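Side-chain contacts in suppressor protein MPT5 (Saccharomyces cerevisiae, PDB 5BZ1), which binds the 3'-UTRs of target mRNAs through its Pumilio-homology domain and regulates them after transcription, including negative regulation of HO expression: residues I171-H176 / C181-L186; K185-C190 / Q220-I225. All blocks are in the same frame, centred on the assembly; numbering follows the deposited sequence.

Overall arrangement
Both contacts lie in the middle of the curved, all-helical Pumilio-homology domain, their centres about 11 Å apart. Contact 1 comes first along the chain and is internal to Pumilio repeat 5, joining helix 169-174 to helix 179-189. Contact 2 takes up helix 179-189 where contact 1 leaves it, with Lys-185 and Leu-186 in both, and carries the packing on to helix 215-223 of repeat 6. The two also touch directly: Gln-184 O lies 3.5 Å from Phe-221 CZ. One helix is therefore fixed within its own repeat and against the next, an arrangement consistent with holding two glutamines, Gln-184 and Gln-220, in place to read neighbouring nucleotides, A4 and U3 of chain B.

Contact 1: residues I171-H176 / C181-L186; sequences ITISTH and CVLQKL. With nucleotides of chain B.
Leu-183 meets Ile-173 and Ser-174 inside Pumilio repeat 5, where helix 169-174 packs on helix 179-189, the RNA-reading helix of this PUF repeat. At the start of the second segment, Cys-181 turns its sulfur to the RNA: SG lies 3.6 Å from N3 of U5 of chain B, and a compact, polarisable thiol suits packing against a base. Val-182 faces inward instead and touches Ile-136 of the preceding repeat. Leu-183 carries the contact itself. It faces the other helix, with CB 4.3 Å from Ile-173 CG2. Its CG stands anti to the backbone N (chi1 -174°), and from there the branch methyl CD2 reaches to 3.4 Å from Ser-174 OG. A serine is tolerable beside this methyl because its hydroxyl bonds back to Ile-170 O of its own helix; Ile-164 and Ile-218 close round the same leucine. One residue on, the extended Gln-184 sends NE2 to N1 of A4 of chain B, 2.9 Å away and almost straight at 174°, while the same amide nitrogen is also bonded to Cys-180 O. With an alanine here, the adenine N1 would probably be left without its amide donor, and Cys-180 O without this side-chain partner. Lys-185 reaches back with NZ to Gln-146. Finally Leu-186, buried among apolar neighbours, continues the helix, its N bonded at 2.9 Å to Val-182 O.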
ATOM      1  N   ILE A 171       9.048  -5.113  -8.480  1.00 27.73           N
ATOM      2  CA  ILE A 171       9.844  -3.905  -8.658  1.00 31.07           C
ATOM      3  C   ILE A 171       9.033  -2.833  -9.393  1.00 32.77           C
ATOM      4  O   ILE A 171       8.889  -1.703  -8.914  1.00 30.65           O
ATOM      5  CB  ILE A 171      11.131  -4.193  -9.450  1.00 35.70           C
ATOM      6  CG1 ILE A 171      11.995  -5.221  -8.722  1.00 35.45           C
ATOM      7  CG2 ILE A 171      11.924  -2.906  -9.673  1.00 35.56           C
ATOM      8  CD1 ILE A 171      12.707  -4.652  -7.512  1.00 40.36           C
ATOM      9  N   THR A 172       8.507  -3.203 -10.558  1.00 27.62           N
ATOM     10  CA  THR A 172       7.725  -2.298 -11.401  1.00 32.88           C
ATOM     11  C   THR A 172       6.631  -1.584 -10.604  1.00 29.56           C
ATOM     12  O   THR A 172       6.368  -0.400 -10.809  1.00 32.53           O
ATOM     13  CB  THR A 172       7.078  -3.056 -12.576  1.00 35.53           C
ATOM     14  OG1 THR A 172       8.064  -3.864 -13.228  1.00 36.49           O
ATOM     15  CG2 THR A 172       6.466  -2.079 -13.582  1.00 36.40           C
ATOM     16  N   ILE A 173       6.020  -2.315  -9.677  1.00 25.36           N
ATOM     17  CA  ILE A 173       4.939  -1.793  -8.851  1.00 27.15           C
ATOM     18  C   ILE A 173       5.423  -1.004  -7.623  1.00 27.26           C
ATOM     19  O   ILE A 173       4.976   0.119  -7.392  1.00 27.37           O
ATOM     20  CB  ILE A 173       3.999  -2.939  -8.420  1.00 29.08           C
ATOM     21  CG1 ILE A 173       3.195  -3.429  -9.627  1.00 34.69           C
ATOM     22  CG2 ILE A 173       3.067  -2.493  -7.300  1.00 23.90           C
ATOM     23  CD1 ILE A 173       2.626  -4.825  -9.470  1.00 37.20           C
ATOM     24  N   SER A 174       6.330  -1.589  -6.842  1.00 28.31           N
ATOM     25  CA  SER A 174       6.769  -0.983  -5.582  1.00 23.49           C
ATOM     26  C   SER A 174       7.558   0.313  -5.769  1.00 27.85           C
ATOM     27  O   SER A 174       7.575   1.166  -4.882  1.00 28.40           O
ATOM     28  CB  SER A 174       7.609  -1.973  -4.770  1.00 26.13           C
ATOM     29  OG  SER A 174       6.885  -3.145  -4.457  1.00 26.02           O
ATOM     30  N   THR A 175       8.220   0.449  -6.915  1.00 27.40           N
ATOM     31  CA  THR A 175       9.046   1.621  -7.186  1.00 28.45           C
ATOM     32  C   THR A 175       8.294   2.667  -7.997  1.00 30.35           C
ATOM     33  O   THR A 175       8.890   3.626  -8.503  1.00 26.58           O
ATOM     34  CB  THR A 175      10.341   1.250  -7.929  1.00 24.78           C
ATOM     35  OG1 THR A 175      10.024   0.780  -9.245  1.00 29.60           O
ATOM     36  CG2 THR A 175      11.097   0.165  -7.169  1.00 28.88           C
ATOM     37  N   HIS A 176       6.985   2.478  -8.124  1.00 29.91           N
ATOM     38  CA  HIS A 176       6.150   3.443  -8.830  1.00 28.52           C
ATOM     39  C   HIS A 176       5.325   4.277  -7.843  1.00 29.84           C
ATOM     40  O   HIS A 176       4.832   3.764  -6.834  1.00 27.86           O
ATOM     41  CB  HIS A 176       5.236   2.730  -9.831  1.00 26.79           C
ATOM     42  CG  HIS A 176       4.525   3.651 -10.768  1.00 30.53           C
ATOM     43  ND1 HIS A 176       3.390   4.356 -10.406  1.00 31.45           N
ATOM     44  CD2 HIS A 176       4.768   3.985 -12.056  1.00 32.13           C
ATOM     45  CE1 HIS A 176       2.979   5.079 -11.423  1.00 34.46           C
ATOM     46  NE2 HIS A 176       3.799   4.874 -12.446  1.00 30.81           N
ATOM     47  N   CYS A 181       1.357   2.865  -3.490  1.00 26.25           N
ATOM     48  CA  CYS A 181       0.163   3.145  -2.692  1.00 27.41           C
ATOM     49  C   CYS A 181      -0.874   2.031  -2.826  1.00 27.23           C
ATOM     50  O   CYS A 181      -1.470   1.604  -1.837  1.00 33.30           O
ATOM     51  CB  CYS A 181      -0.446   4.488  -3.095  1.00 31.25           C
ATOM     52  SG  CYS A 181       0.608   5.911  -2.723  1.00 37.91           S
ATOM     53  N   VAL A 182      -1.080   1.559  -4.053  1.00 26.28           N
ATOM     54  CA  VAL A 182      -2.005   0.460  -4.315  1.00 25.91           C
ATOM     55  C   VAL A 182      -1.596  -0.792  -3.540  1.00 24.36           C
ATOM     56  O   VAL A 182      -2.433  -1.450  -2.912  1.00 24.09           O
ATOM     57  CB  VAL A 182      -2.062   0.125  -5.819  1.00 26.73           C
ATOM     58  CG1 VAL A 182      -2.967  -1.068  -6.077  1.00 21.28           C
ATOM     59  CG2 VAL A 182      -2.534   1.335  -6.619  1.00 28.31           C
ATOM     60  N   LEU A 183      -0.304  -1.108  -3.583  1.00 21.68           N
ATOM     61  CA  LEU A 183       0.233  -2.298  -2.925  1.00 24.80           C
ATOM     62  C   LEU A 183       0.006  -2.263  -1.414  1.00 23.75           C
ATOM     63  O   LEU A 183      -0.297  -3.289  -0.806  1.00 26.72           O
ATOM     64  CB  LEU A 183       1.725  -2.456  -3.234  1.00 24.42           C
ATOM     65  CG  LEU A 183       2.403  -3.732  -2.732  1.00 29.58           C
ATOM     66  CD1 LEU A 183       1.664  -4.962  -3.232  1.00 32.77           C
ATOM     67  CD2 LEU A 183       3.858  -3.778  -3.168  1.00 29.22           C
ATOM     68  N   GLN A 184       0.150  -1.082  -0.817  1.00 24.39           N
ATOM     69  CA  GLN A 184      -0.095  -0.912   0.613  1.00 28.36           C
ATOM     70  C   GLN A 184      -1.570  -1.118   0.959  1.00 30.19           C
ATOM     71  O   GLN A 184      -1.892  -1.710   1.991  1.00 28.79           O
ATOM     72  CB  GLN A 184       0.369   0.472   1.080  1.00 28.94           C
ATOM     73  CG  GLN A 184       1.885   0.658   1.062  1.00 42.97           C
ATOM     74  CD  GLN A 184       2.313   2.060   1.453  1.00 46.42           C
ATOM     75  OE1 GLN A 184       2.028   2.524   2.557  1.00 53.16           O
ATOM     76  NE2 GLN A 184       3.004   2.739   0.547  1.00 41.56           N
ATOM     77  N   LYS A 185      -2.460  -0.622   0.100  1.00 24.07           N
ATOM     78  CA  LYS A 185      -3.896  -0.831   0.282  1.00 29.05           C
ATOM     79  C   LYS A 185      -4.206  -2.323   0.259  1.00 22.17           C
ATOM     80  O   LYS A 185      -4.907  -2.836   1.131  1.00 26.03           O
ATOM     81  CB  LYS A 185      -4.696  -0.132  -0.820  1.00 27.12           C
ATOM     82  CG  LYS A 185      -4.476   1.372  -0.911  1.00 35.64           C
ATOM     83  CD  LYS A 185      -4.856   2.075   0.376  1.00 41.26           C
ATOM     84  CE  LYS A 185      -4.542   3.568   0.304  1.00 49.98           C
ATOM     85  NZ  LYS A 185      -5.300   4.284  -0.763  1.00 52.65           N
ATOM     86  N   LEU A 186      -3.669  -3.007  -0.747  1.00 21.73           N
ATOM     87  CA  LEU A 186      -3.846  -4.447  -0.894  1.00 25.75           C
ATOM     88  C   LEU A 186      -3.369  -5.210   0.340  1.00 28.93           C
ATOM     89  O   LEU A 186      -4.087  -6.063   0.866  1.00 28.59           O
ATOM     90  CB  LEU A 186      -3.090  -4.939  -2.128  1.00 25.94           C
ATOM     91  CG  LEU A 186      -3.166  -6.439  -2.402  1.00 32.92           C
ATOM     92  CD1 LEU A 186      -4.569  -6.838  -2.846  1.00 23.58           C
ATOM     93  CD2 LEU A 186      -2.142  -6.848  -3.436  1.00 31.77           C
TER
ATOM     94  P     A B   4       8.093  13.532   0.966  1.00 29.31           P
ATOM     95  OP1   A B   4       7.817  14.862   0.375  1.00 29.65           O
ATOM     96  OP2   A B   4       7.656  13.225   2.353  1.00 32.23           O
ATOM     97  O5'   A B   4       7.473  12.413   0.021  1.00 33.16           O
ATOM     98  C5'   A B   4       7.857  12.308  -1.342  1.00 29.74           C
ATOM     99  C4'   A B   4       6.931  11.387  -2.091  1.00 24.28           C
ATOM    100  O4'   A B   4       7.059  10.042  -1.567  1.00 28.36           O
ATOM    101  C3'   A B   4       5.449  11.694  -1.957  1.00 29.81           C
ATOM    102  O3'   A B   4       5.026  12.735  -2.822  1.00 31.98           O
ATOM    103  C2'   A B   4       4.800  10.347  -2.255  1.00 33.22           C
ATOM    104  O2'   A B   4       4.720  10.117  -3.656  1.00 33.24           O
ATOM    105  C1'   A B   4       5.821   9.371  -1.654  1.00 29.51           C
ATOM    106  N9    A B   4       5.439   8.901  -0.307  1.00 28.00           N
ATOM    107  C8    A B   4       5.590   9.551   0.897  1.00 28.97           C
ATOM    108  N7    A B   4       5.145   8.863   1.923  1.00 31.24           N
ATOM    109  C5    A B   4       4.670   7.678   1.369  1.00 29.31           C
ATOM    110  C6    A B   4       4.072   6.531   1.932  1.00 28.32           C
ATOM    111  N6    A B   4       3.834   6.370   3.236  1.00 30.58           N
ATOM    112  N1    A B   4       3.719   5.537   1.088  1.00 30.10           N
ATOM    113  C2    A B   4       3.951   5.684  -0.224  1.00 34.35           C
ATOM    114  N3    A B   4       4.505   6.710  -0.870  1.00 33.82           N
ATOM    115  C4    A B   4       4.845   7.690  -0.009  1.00 29.04           C
ATOM    116  P     U B   5       3.782  13.672  -2.424  1.00 34.36           P
ATOM    117  OP1   U B   5       3.703  14.746  -3.443  1.00 34.38           O
ATOM    118  OP2   U B   5       3.867  14.024  -0.983  1.00 33.88           O
ATOM    119  O5'   U B   5       2.517  12.726  -2.611  1.00 32.47           O
ATOM    120  C5'   U B   5       2.013  12.423  -3.909  1.00 35.30           C
ATOM    121  C4'   U B   5       0.558  12.027  -3.867  1.00 34.08           C
ATOM    122  O4'   U B   5       0.426  10.720  -3.235  1.00 38.12           O
ATOM    123  C3'   U B   5      -0.356  12.970  -3.080  1.00 31.53           C
ATOM    124  O3'   U B   5      -1.647  12.965  -3.685  1.00 36.56           O
ATOM    125  C2'   U B   5      -0.446  12.278  -1.725  1.00 35.58           C
ATOM    126  O2'   U B   5      -1.567  12.638  -0.943  1.00 36.42           O
ATOM    127  C1'   U B   5      -0.484  10.815  -2.153  1.00 38.99           C
ATOM    128  N1    U B   5      -0.099   9.861  -1.101  1.00 45.43           N
ATOM    129  C2    U B   5      -0.906   8.745  -0.939  1.00 42.95           C
ATOM    130  O2    U B   5      -1.886   8.534  -1.640  1.00 40.65           O
ATOM    131  N3    U B   5      -0.522   7.879   0.061  1.00 40.61           N
ATOM    132  C4    U B   5       0.565   8.026   0.901  1.00 44.07           C
ATOM    133  O4    U B   5       0.788   7.167   1.758  1.00 46.62           O
ATOM    134  C5    U B   5       1.340   9.211   0.671  1.00 42.82           C
ATOM    135  C6    U B   5       0.995  10.072  -0.295  1.00 41.27           C
TER

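Contact 2: residues K185-C190 / Q220-I225; sequences KLLSVC and QFLLDI. With nucleotides of chain B.
Leu-187 packs against the ring of Phe-221 at the joint between Pumilio repeats 5 and 6, where the RNA-reading helices of consecutive PUF repeats, 179-189 and 215-223, lie side by side. The leucine approaches the ring obliquely: its CB is 3.6 Å from Phe-221 CE2, and its CD1 is 4.0 Å from Phe-221 CD2. Leucine and phenylalanine run alongside each other, pointing opposite ways. Phe-221 CG is anti to the backbone N (chi1 -165°), which lays the ring across to the neighbouring helix, where a broad flat group has enough surface to meet both Leu-187 and Ser-188. Leu-187 also uses CD1 to reach Leu-222, meeting its CD2 at 4.1 Å. At the ring's edge, near its plane, Ser-188 offers only CB, 4.1 Å from Phe-221 CZ.

A serine suits this more open side of the joint because its hydroxyl is engaged by its own helix: OG donates to Lys-185 O at 2.6 Å, tilted 26° from the carbonyl plane. Behind the leucines stands helix 192-204, with Ile-198 against Leu-187 and Ile-202 against Leu-222, giving the branched side chains an apolar backing.

Farther out, Gln-220 points to the RNA from the residue next to the phenylalanine. Asn-255, Val-256 and Lys-259 of the following repeat flank it, and Asn-216 adds a weak bond to its NE2. The chain, extended beyond CG, delivers NE2 to O4 of U3 of chain B, 2.9 Å away, with an N-H...O angle of 177°.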
ATOM      1  N   LYS A 185      -2.460  -0.622   0.100  1.00 24.07           N
ATOM      2  CA  LYS A 185      -3.896  -0.831   0.282  1.00 29.05           C
ATOM      3  C   LYS A 185      -4.206  -2.323   0.259  1.00 22.17           C
ATOM      4  O   LYS A 185      -4.907  -2.836   1.131  1.00 26.03           O
ATOM      5  CB  LYS A 185      -4.696  -0.132  -0.820  1.00 27.12           C
ATOM      6  CG  LYS A 185      -4.476   1.372  -0.911  1.00 35.64           C
ATOM      7  CD  LYS A 185      -4.856   2.075   0.376  1.00 41.26           C
ATOM      8  CE  LYS A 185      -4.542   3.568   0.304  1.00 49.98           C
ATOM      9  NZ  LYS A 185      -5.300   4.284  -0.763  1.00 52.65           N
ATOM     10  N   LEU A 186      -3.669  -3.007  -0.747  1.00 21.73           N
ATOM     11  CA  LEU A 186      -3.846  -4.447  -0.894  1.00 25.75           C
ATOM     12  C   LEU A 186      -3.369  -5.210   0.340  1.00 28.93           C
ATOM     13  O   LEU A 186      -4.087  -6.063   0.866  1.00 28.59           O
ATOM     14  CB  LEU A 186      -3.090  -4.939  -2.128  1.00 25.94           C
ATOM     15  CG  LEU A 186      -3.166  -6.439  -2.402  1.00 32.92           C
ATOM     16  CD1 LEU A 186      -4.569  -6.838  -2.846  1.00 23.58           C
ATOM     17  CD2 LEU A 186      -2.142  -6.848  -3.436  1.00 31.77           C
ATOM     18  N   LEU A 187      -2.160  -4.893   0.798  1.00 30.22           N
ATOM     19  CA  LEU A 187      -1.552  -5.596   1.925  1.00 33.23           C
ATOM     20  C   LEU A 187      -2.333  -5.386   3.220  1.00 31.80           C
ATOM     21  O   LEU A 187      -2.278  -6.219   4.126  1.00 33.10           O
ATOM     22  CB  LEU A 187      -0.094  -5.162   2.112  1.00 29.99           C
ATOM     23  CG  LEU A 187       0.927  -5.633   1.075  1.00 31.25           C
ATOM     24  CD1 LEU A 187       2.286  -5.004   1.326  1.00 32.93           C
ATOM     25  CD2 LEU A 187       1.046  -7.142   1.086  1.00 29.29           C
ATOM     26  N   SER A 188      -3.066  -4.281   3.301  1.00 28.72           N
ATOM     27  CA  SER A 188      -3.800  -3.949   4.518  1.00 31.46           C
ATOM     28  C   SER A 188      -5.099  -4.744   4.664  1.00 29.96           C
ATOM     29  O   SER A 188      -5.679  -4.789   5.750  1.00 35.40           O
ATOM     30  CB  SER A 188      -4.098  -2.449   4.577  1.00 30.42           C
ATOM     31  OG  SER A 188      -5.014  -2.073   3.566  1.00 31.27           O
ATOM     32  N   VAL A 189      -5.551  -5.376   3.584  1.00 25.79           N
ATOM     33  CA  VAL A 189      -6.824  -6.105   3.617  1.00 34.28           C
ATOM     34  C   VAL A 189      -6.753  -7.562   3.144  1.00 29.88           C
ATOM     35  O   VAL A 189      -7.653  -8.346   3.435  1.00 33.64           O
ATOM     36  CB  VAL A 189      -7.921  -5.384   2.790  1.00 34.17           C
ATOM     37  CG1 VAL A 189      -8.212  -4.004   3.354  1.00 34.60           C
ATOM     38  CG2 VAL A 189      -7.506  -5.294   1.333  1.00 25.89           C
ATOM     39  N   CYS A 190      -5.704  -7.924   2.410  1.00 27.08           N
ATOM     40  CA  CYS A 190      -5.625  -9.263   1.826  1.00 33.00           C
ATOM     41  C   CYS A 190      -5.298 -10.334   2.872  1.00 34.89           C
ATOM     42  O   CYS A 190      -4.939 -10.009   4.006  1.00 32.57           O
ATOM     43  CB  CYS A 190      -4.621  -9.300   0.672  1.00 30.19           C
ATOM     44  SG  CYS A 190      -2.898  -9.112   1.176  1.00 39.37           S
ATOM     45  N   GLN A 220       9.024  -0.911   4.929  1.00 25.31           N
ATOM     46  CA  GLN A 220       8.543  -0.402   6.204  1.00 32.26           C
ATOM     47  C   GLN A 220       7.121  -0.879   6.507  1.00 28.84           C
ATOM     48  O   GLN A 220       6.789  -1.164   7.656  1.00 27.08           O
ATOM     49  CB  GLN A 220       8.619   1.129   6.232  1.00 30.25           C
ATOM     50  CG  GLN A 220      10.039   1.687   6.236  1.00 30.64           C
ATOM     51  CD  GLN A 220      10.075   3.189   6.446  1.00 33.96           C
ATOM     52  OE1 GLN A 220       9.796   3.680   7.540  1.00 33.21           O
ATOM     53  NE2 GLN A 220      10.416   3.929   5.393  1.00 29.31           N
ATOM     54  N   PHE A 221       6.288  -0.975   5.474  1.00 26.27           N
ATOM     55  CA  PHE A 221       4.917  -1.442   5.655  1.00 31.57           C
ATOM     56  C   PHE A 221       4.887  -2.896   6.126  1.00 28.73           C
ATOM     57  O   PHE A 221       4.108  -3.249   7.011  1.00 34.77           O
ATOM     58  CB  PHE A 221       4.098  -1.282   4.371  1.00 33.61           C
ATOM     59  CG  PHE A 221       2.613  -1.404   4.585  1.00 33.83           C
ATOM     60  CD1 PHE A 221       1.847  -0.278   4.854  1.00 37.64           C
ATOM     61  CD2 PHE A 221       1.989  -2.644   4.545  1.00 32.64           C
ATOM     62  CE1 PHE A 221       0.477  -0.383   5.067  1.00 39.22           C
ATOM     63  CE2 PHE A 221       0.618  -2.758   4.758  1.00 39.69           C
ATOM     64  CZ  PHE A 221      -0.136  -1.624   5.019  1.00 33.95           C
ATOM     65  N   LEU A 222       5.736  -3.734   5.533  1.00 24.80           N
ATOM     66  CA  LEU A 222       5.867  -5.125   5.962  1.00 30.87           C
ATOM     67  C   LEU A 222       6.276  -5.218   7.430  1.00 32.34           C
ATOM     68  O   LEU A 222       5.788  -6.076   8.165  1.00 33.64           O
ATOM     69  CB  LEU A 222       6.892  -5.869   5.106  1.00 33.97           C
ATOM     70  CG  LEU A 222       6.508  -6.291   3.691  1.00 39.65           C
ATOM     71  CD1 LEU A 222       7.519  -7.291   3.146  1.00 36.63           C
ATOM     72  CD2 LEU A 222       5.107  -6.878   3.673  1.00 41.51           C
ATOM     73  N   LEU A 223       7.168  -4.325   7.849  1.00 32.30           N
ATOM     74  CA  LEU A 223       7.702  -4.348   9.208  1.00 32.74           C
ATOM     75  C   LEU A 223       6.636  -4.017  10.263  1.00 33.76           C
ATOM     76  O   LEU A 223       6.841  -4.252  11.455  1.00 37.56           O
ATOM     77  CB  LEU A 223       8.908  -3.407   9.326  1.00 33.71           C
ATOM     78  CG  LEU A 223      10.204  -3.886   8.668  1.00 37.24           C
ATOM     79  CD1 LEU A 223      11.277  -2.798   8.675  1.00 34.61           C
ATOM     80  CD2 LEU A 223      10.717  -5.130   9.368  1.00 35.43           C
ATOM     81  N   ASP A 224       5.502  -3.484   9.816  1.00 30.96           N
ATOM     82  CA  ASP A 224       4.390  -3.172  10.711  1.00 38.56           C
ATOM     83  C   ASP A 224       3.369  -4.309  10.794  1.00 39.39           C
ATOM     84  O   ASP A 224       2.440  -4.259  11.603  1.00 40.84           O
ATOM     85  CB  ASP A 224       3.698  -1.873  10.281  1.00 42.96           C
ATOM     86  CG  ASP A 224       4.389  -0.636  10.821  1.00 45.91           C
ATOM     87  OD1 ASP A 224       5.001  -0.720  11.905  1.00 46.19           O
ATOM     88  OD2 ASP A 224       4.313   0.422  10.163  1.00 50.58           O
ATOM     89  N   ILE A 225       3.539  -5.329   9.957  1.00 32.76           N
ATOM     90  CA  ILE A 225       2.658  -6.494   9.999  1.00 31.61           C
ATOM     91  C   ILE A 225       3.199  -7.541  10.979  1.00 36.91           C
ATOM     92  O   ILE A 225       4.139  -8.275  10.666  1.00 36.65           O
ATOM     93  CB  ILE A 225       2.469  -7.119   8.605  1.00 29.68           C
ATOM     94  CG1 ILE A 225       2.025  -6.054   7.604  1.00 31.48           C
ATOM     95  CG2 ILE A 225       1.461  -8.260   8.664  1.00 29.76           C
ATOM     96  CD1 ILE A 225       1.873  -6.566   6.186  1.00 29.54           C
TER
ATOM     97  P     U B   3      13.801  15.632   3.365  1.00 34.64           P
ATOM     98  OP1   U B   3      13.667  16.196   1.996  1.00 34.30           O
ATOM     99  OP2   U B   3      13.182  16.368   4.500  1.00 34.21           O
ATOM    100  O5'   U B   3      13.243  14.138   3.367  1.00 37.40           O
ATOM    101  C5'   U B   3      11.882  13.855   3.086  1.00 31.10           C
ATOM    102  C4'   U B   3      11.761  12.834   1.984  1.00 30.32           C
ATOM    103  O4'   U B   3      12.458  11.614   2.342  1.00 32.19           O
ATOM    104  C3'   U B   3      10.353  12.373   1.649  1.00 27.27           C
ATOM    105  O3'   U B   3       9.676  13.305   0.825  1.00 32.88           O
ATOM    106  C2'   U B   3      10.595  11.026   0.976  1.00 29.25           C
ATOM    107  O2'   U B   3      10.964  11.202  -0.384  1.00 28.04           O
ATOM    108  C1'   U B   3      11.817  10.505   1.749  1.00 31.67           C
ATOM    109  N1    U B   3      11.449   9.538   2.807  1.00 25.28           N
ATOM    110  C2    U B   3      11.301   8.212   2.425  1.00 27.09           C
ATOM    111  O2    U B   3      11.452   7.830   1.276  1.00 30.29           O
ATOM    112  N3    U B   3      10.958   7.347   3.435  1.00 24.43           N
ATOM    113  C4    U B   3      10.756   7.670   4.762  1.00 28.54           C
ATOM    114  O4    U B   3      10.447   6.776   5.556  1.00 26.07           O
ATOM    115  C5    U B   3      10.935   9.060   5.077  1.00 28.47           C
ATOM    116  C6    U B   3      11.269   9.934   4.115  1.00 27.38           C
TER